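Local coordinates for putative signal transduction protein with CBS domains (Kribbella flavida, PDB 4NOC), which is of unknown function but carries a pair of CBS domains, and so probably acts as a regulatory module that senses a small ligand, at residues S48-A52 against S53-R57; F58-P61 against S62-D66. All coordinates share one frame; numbering follows the deposited sequence.

Interaction 1: S48-A52 against S53-R57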
ATOM      1  N   SER A  48       1.588  11.996   8.932  1.00 38.85           N
ATOM      2  CA  SER A  48       0.856  10.778   8.668  1.00 38.80           C
ATOM      3  C   SER A  48       0.870  10.464   7.175  1.00 35.67           C
ATOM      4  O   SER A  48       1.372  11.245   6.362  1.00 39.59           O
ATOM      5  CB  SER A  48      -0.586  10.956   9.142  1.00 36.72           C
ATOM      6  OG  SER A  48      -1.153   9.713   9.496  1.00 50.52           O
ATOM      7  N   VAL A  49       0.315   9.314   6.820  1.00 32.66           N
ATOM      8  CA  VAL A  49       0.091   8.968   5.422  1.00 38.08           C
ATOM      9  C   VAL A  49      -1.415   8.975   5.231  1.00 42.90           C
ATOM     10  O   VAL A  49      -2.138   8.556   6.140  1.00 46.34           O
ATOM     11  CB  VAL A  49       0.616   7.558   5.101  1.00 35.20           C
ATOM     12  CG1 VAL A  49       0.339   7.187   3.636  1.00 38.46           C
ATOM     13  CG2 VAL A  49       2.095   7.478   5.383  1.00 37.34           C
ATOM     14  N   LEU A  50      -1.883   9.458   4.077  1.00 40.57           N
ATOM     15  CA  LEU A  50      -3.296   9.373   3.718  1.00 34.78           C
ATOM     16  C   LEU A  50      -3.457   8.373   2.574  1.00 37.55           C
ATOM     17  O   LEU A  50      -3.245   8.708   1.403  1.00 37.22           O
ATOM     18  CB  LEU A  50      -3.862  10.740   3.305  1.00 31.91           C
ATOM     19  CG  LEU A  50      -5.289  10.719   2.730  1.00 36.98           C
ATOM     20  CD1 LEU A  50      -6.270  10.129   3.737  1.00 37.48           C
ATOM     21  CD2 LEU A  50      -5.763  12.098   2.265  1.00 33.80           C
ATOM     22  N   PRO A  51      -3.818   7.127   2.908  1.00 37.04           N
ATOM     23  CA  PRO A  51      -4.033   6.122   1.853  1.00 39.60           C
ATOM     24  C   PRO A  51      -5.325   6.389   1.072  1.00 42.49           C
ATOM     25  O   PRO A  51      -6.297   6.855   1.670  1.00 41.54           O
ATOM     26  CB  PRO A  51      -4.130   4.797   2.627  1.00 37.92           C
ATOM     27  CG  PRO A  51      -4.472   5.187   4.045  1.00 43.63           C
ATOM     28  CD  PRO A  51      -3.968   6.590   4.274  1.00 39.11           C
ATOM     29  N   ALA A  52      -5.328   6.126  -0.235  1.00 39.01           N
ATOM     30  CA  ALA A  52      -6.547   6.255  -1.034  1.00 39.94           C
ATOM     31  C   ALA A  52      -7.705   5.478  -0.409  1.00 37.60           C
ATOM     32  O   ALA A  52      -8.839   5.948  -0.414  1.00 34.46           O
ATOM     33  CB  ALA A  52      -6.315   5.782  -2.459  1.00 41.63           C
ATOM     34  N   SER A  53      -7.406   4.303   0.134  1.00 36.01           N
ATOM     35  CA  SER A  53      -8.426   3.452   0.730  1.00 40.53           C
ATOM     36  C   SER A  53      -9.157   4.154   1.872  1.00 40.73           C
ATOM     37  O   SER A  53     -10.358   3.947   2.056  1.00 37.37           O
ATOM     38  CB  SER A  53      -7.831   2.113   1.189  1.00 47.60           C
ATOM     39  OG  SER A  53      -6.978   2.286   2.302  1.00 54.28           O
ATOM     40  N   GLN A  54      -8.451   5.015   2.607  1.00 43.58           N
ATOM     41  CA  GLN A  54      -9.050   5.771   3.717  1.00 39.94           C
ATOM     42  C   GLN A  54      -9.971   6.867   3.192  1.00 43.39           C
ATOM     43  O   GLN A  54     -10.979   7.231   3.827  1.00 44.17           O
ATOM     44  CB  GLN A  54      -7.960   6.359   4.626  1.00 37.22           C
ATOM     45  CG  GLN A  54      -8.437   7.384   5.685  1.00 41.70           C
ATOM     46  CD  GLN A  54      -9.429   6.820   6.705  1.00 44.06           C
ATOM     47  OE1 GLN A  54      -9.532   5.611   6.903  1.00 44.77           O
ATOM     48  NE2 GLN A  54     -10.162   7.712   7.357  1.00 47.99           N
ATOM     49  N   VAL A  55      -9.637   7.372   2.010  1.00 40.75           N
ATOM     50  CA  VAL A  55     -10.484   8.356   1.351  1.00 42.50           C
ATOM     51  C   VAL A  55     -11.782   7.677   0.907  1.00 40.49           C
ATOM     52  O   VAL A  55     -12.882   8.230   1.051  1.00 39.90           O
ATOM     53  CB  VAL A  55      -9.733   9.038   0.172  1.00 38.91           C
ATOM     54  CG1 VAL A  55     -10.647  10.008  -0.576  1.00 36.23           C
ATOM     55  CG2 VAL A  55      -8.508   9.773   0.708  1.00 30.38           C
ATOM     56  N   VAL A  56     -11.648   6.457   0.398  1.00 41.60           N
ATOM     57  CA  VAL A  56     -12.808   5.659   0.042  1.00 44.31           C
ATOM     58  C   VAL A  56     -13.673   5.402   1.275  1.00 40.40           C
ATOM     59  O   VAL A  56     -14.882   5.531   1.204  1.00 41.73           O
ATOM     60  CB  VAL A  56     -12.409   4.332  -0.620  1.00 40.24           C
ATOM     61  CG1 VAL A  56     -13.613   3.439  -0.779  1.00 43.52           C
ATOM     62  CG2 VAL A  56     -11.770   4.593  -1.975  1.00 41.65           C
ATOM     63  N   ARG A  57     -13.051   5.064   2.401  1.00 41.93           N
ATOM     64  CA  ARG A  57     -13.798   4.851   3.640  1.00 48.81           C
ATOM     65  C   ARG A  57     -14.570   6.111   4.008  1.00 47.25           C
ATOM     66  O   ARG A  57     -15.748   6.042   4.361  1.00 46.05           O
ATOM     67  CB  ARG A  57     -12.882   4.436   4.800  1.00 53.68           C
ATOM     68  CG  ARG A  57     -13.630   4.235   6.127  1.00 63.46           C
ATOM     69  CD  ARG A  57     -12.836   3.404   7.145  1.00 72.08           C
ATOM     70  NE  ARG A  57     -13.693   2.887   8.222  1.00 79.81           N
ATOM     71  CZ  ARG A  57     -13.848   1.595   8.520  1.00 81.22           C
ATOM     72  NH1 ARG A  57     -13.191   0.658   7.845  1.00 77.56           N
ATOM     73  NH2 ARG A  57     -14.656   1.236   9.510  1.00 86.56           N
TER
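Pro-51 O takes the N-H of Gln-54 at 3.0 Å, with the donor above the carbonyl plane, where the chain turns from strand 46-51 into helix 52-59; the two short axes run at 66° to each other and pass 6.8 Å apart at the closest. Pro-51 is the N-cap residue, and its O also receives a weak bond from Val-55 N. One residue on, Ala-52 O accepts Val-56 N at 3.0 Å; this bond is straighter, 159° at the hydrogen, and lies in the carbonyl plane. The side chains pack across the corner. Leu-50 has CG anti to the backbone N (chi1 172°), which carries its fork to the helix. There CD1 touches Val-55 CG2 at 3.8 Å. The same methyl also meets Gln-54 CG at 4.0 Å. The Pro-51 ring lies alongside Gln-54, CG to CB 3.7 Å. The Gln-54 chain bends at chi2, and its NE2 is hydrogen-bonded to Leu-94 O. Val-55 also packs on Val-26 and Leu-29 of helix 22-31, and on Leu-144 of the second subunit. An alanine in place of Leu-50 would probably leave Val-55 CG2 and Gln-54 CG without their apolar partner at the corner. At this strand-to-helix junction of a CBS domain, the carbonyls of Pro-51 and Ala-52 accept the first helical N-H groups, while the buried Leu-50 and Val-55 pack together at the bend.

Interaction 2: F58-P61 against S62-D66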
ATOM      1  N   PHE A  58     -13.907   7.257   3.874  1.00 44.82           N
ATOM      2  CA  PHE A  58     -14.496   8.537   4.233  1.00 39.04           C
ATOM      3  C   PHE A  58     -15.706   8.862   3.384  1.00 41.52           C
ATOM      4  O   PHE A  58     -16.623   9.507   3.856  1.00 44.06           O
ATOM      5  CB  PHE A  58     -13.470   9.671   4.080  1.00 36.74           C
ATOM      6  CG  PHE A  58     -14.039  11.049   4.380  1.00 41.83           C
ATOM      7  CD1 PHE A  58     -13.997  11.571   5.671  1.00 39.26           C
ATOM      8  CD2 PHE A  58     -14.612  11.817   3.372  1.00 39.56           C
ATOM      9  CE1 PHE A  58     -14.511  12.835   5.946  1.00 41.53           C
ATOM     10  CE2 PHE A  58     -15.146  13.079   3.643  1.00 48.74           C
ATOM     11  CZ  PHE A  58     -15.096  13.589   4.929  1.00 42.82           C
ATOM     12  N   LEU A  59     -15.686   8.448   2.121  1.00 45.90           N
ATOM     13  CA  LEU A  59     -16.735   8.824   1.177  1.00 44.18           C
ATOM     14  C   LEU A  59     -17.961   7.919   1.266  1.00 47.61           C
ATOM     15  O   LEU A  59     -19.069   8.349   0.964  1.00 50.80           O
ATOM     16  CB  LEU A  59     -16.198   8.858  -0.258  1.00 43.56           C
ATOM     17  CG  LEU A  59     -15.134   9.922  -0.546  1.00 43.44           C
ATOM     18  CD1 LEU A  59     -14.439   9.673  -1.874  1.00 46.82           C
ATOM     19  CD2 LEU A  59     -15.759  11.308  -0.526  1.00 46.21           C
ATOM     20  N   VAL A  60     -17.768   6.672   1.679  1.00 44.97           N
ATOM     21  CA  VAL A  60     -18.881   5.741   1.748  1.00 47.97           C
ATOM     22  C   VAL A  60     -19.497   5.722   3.143  1.00 49.72           C
ATOM     23  O   VAL A  60     -18.845   5.315   4.112  1.00 50.59           O
ATOM     24  CB  VAL A  60     -18.467   4.324   1.353  1.00 48.61           C
ATOM     25  CG1 VAL A  60     -19.692   3.440   1.290  1.00 54.86           C
ATOM     26  CG2 VAL A  60     -17.777   4.346   0.012  1.00 47.37           C
ATOM     27  N   PRO A  61     -20.765   6.139   3.243  1.00 52.20           N
ATOM     28  CA  PRO A  61     -21.415   6.221   4.554  1.00 54.54           C
ATOM     29  C   PRO A  61     -21.419   4.858   5.229  1.00 56.41           C
ATOM     30  O   PRO A  61     -21.317   3.834   4.555  1.00 57.80           O
ATOM     31  CB  PRO A  61     -22.847   6.659   4.224  1.00 57.53           C
ATOM     32  CG  PRO A  61     -22.805   7.202   2.840  1.00 56.29           C
ATOM     33  CD  PRO A  61     -21.678   6.472   2.138  1.00 53.64           C
ATOM     34  N   SER A  62     -21.534   4.850   6.550  1.00 67.30           N
ATOM     35  CA  SER A  62     -21.457   3.612   7.314  1.00 75.06           C
ATOM     36  C   SER A  62     -22.648   2.681   7.096  1.00 78.91           C
ATOM     37  O   SER A  62     -22.494   1.461   7.168  1.00 84.06           O
ATOM     38  CB  SER A  62     -21.315   3.931   8.797  1.00 81.84           C
ATOM     39  OG  SER A  62     -22.339   4.819   9.210  1.00 88.75           O
ATOM     40  N   TYR A  63     -23.827   3.250   6.841  1.00 75.56           N
ATOM     41  CA  TYR A  63     -25.030   2.442   6.594  1.00 69.95           C
ATOM     42  C   TYR A  63     -24.939   1.696   5.266  1.00 80.41           C
ATOM     43  O   TYR A  63     -25.700   0.759   5.007  1.00 85.66           O
ATOM     44  CB  TYR A  63     -26.321   3.285   6.664  1.00 73.50           C
ATOM     45  CG  TYR A  63     -26.351   4.498   5.763  1.00 70.34           C
ATOM     46  CD1 TYR A  63     -26.761   4.396   4.443  1.00 70.22           C
ATOM     47  CD2 TYR A  63     -25.980   5.748   6.240  1.00 68.88           C
ATOM     48  CE1 TYR A  63     -26.781   5.500   3.615  1.00 83.04           C
ATOM     49  CE2 TYR A  63     -26.005   6.859   5.424  1.00 79.50           C
ATOM     50  CZ  TYR A  63     -26.402   6.731   4.109  1.00 80.65           C
ATOM     51  OH  TYR A  63     -26.420   7.835   3.283  1.00 78.46           O
ATOM     52  N   VAL A  64     -24.004   2.123   4.425  1.00 73.97           N
ATOM     53  CA  VAL A  64     -23.669   1.365   3.231  1.00 76.17           C
ATOM     54  C   VAL A  64     -22.529   0.395   3.559  1.00 79.32           C
ATOM     55  O   VAL A  64     -22.418  -0.678   2.957  1.00 77.64           O
ATOM     56  CB  VAL A  64     -23.308   2.290   2.066  1.00 68.65           C
ATOM     57  CG1 VAL A  64     -23.213   1.505   0.777  1.00 64.14           C
ATOM     58  CG2 VAL A  64     -24.358   3.366   1.932  1.00 62.93           C
ATOM     59  N   GLN A  65     -21.698   0.769   4.532  1.00 85.13           N
ATOM     60  CA  GLN A  65     -20.680  -0.142   5.041  1.00 92.71           C
ATOM     61  C   GLN A  65     -21.368  -1.289   5.771  1.00100.40           C
ATOM     62  O   GLN A  65     -21.303  -2.434   5.328  1.00105.99           O
ATOM     63  CB  GLN A  65     -19.692   0.573   5.972  1.00 92.72           C
ATOM     64  CG  GLN A  65     -18.665   1.438   5.248  1.00 88.71           C
ATOM     65  CD  GLN A  65     -17.632   2.040   6.186  1.00 90.86           C
ATOM     66  OE1 GLN A  65     -17.329   1.480   7.241  1.00 97.72           O
ATOM     67  NE2 GLN A  65     -17.085   3.188   5.803  1.00 84.38           N
ATOM     68  N   ASP A  66     -22.039  -0.973   6.876  1.00100.26           N
ATOM     69  CA  ASP A  66     -22.805  -1.970   7.627  1.00 99.85           C
ATOM     70  C   ASP A  66     -24.140  -2.277   6.953  1.00 94.22           C
ATOM     71  O   ASP A  66     -24.199  -2.540   5.751  1.00 88.50           O
ATOM     72  CB  ASP A  66     -23.044  -1.496   9.065  1.00104.71           C
ATOM     73  CG  ASP A  66     -21.751  -1.298   9.839  1.00108.30           C
ATOM     74  OD1 ASP A  66     -21.332  -2.242  10.544  1.00112.00           O
ATOM     75  OD2 ASP A  66     -21.152  -0.201   9.741  1.00106.65           O
TER
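Pro-61 O receives two backbone N-H groups, Gln-65 N at 3.1 Å in the carbonyl plane and Val-64 N at 3.2 Å from above that plane, in a short turn between helix 52-59 and helix 62-65. Val-60 leaves helical geometry at the end of the first helix, and Pro-61 is the N-cap of the second. The Pro-61 ring also meets Tyr-63. Its CB sits over one face of the phenol ring, nearer the CE2 edge than the centre, in a CH-pi contact 3.8 Å from the centroid. Tyr-63 chi1 is 54°, which places CG between the backbone N and carbonyl carbon and brings the ring back over the proline. Val-60 CG1 packs against Val-64 CB at 3.9 Å, the two side chains crossing at about a right angle. In the second subunit, Ala-115 packs on Val-60 and Ala-116 on Val-64. The Gln-65 chain runs out straight past CG and reaches back to the turn, where NE2 gives a hydrogen bond to Val-60 O at 3.2 Å, 140° at the hydrogen.

How the interactions relate
Interactions 1 and 2 follow one another along the chain and share helix 52-59: the first forms its start, the second its end and the step into helix 62-65. Their centres are 14 Å apart. The centre of interaction 1 lies about 7 Å from the centre of the chain, and four of its seven touching residues are buried. The centre of interaction 2 lies about 21 Å from the chain centre, with two of its six touching residues buried and two exposed. Each uses a proline as N-cap. The first combines helix-start backbone bonds with aliphatic packing, whereas the outer one adds an aromatic face and a side-chain amide bond. Both touch the second subunit, and Gln-65 NE2 packs against Arg-57 O where they adjoin.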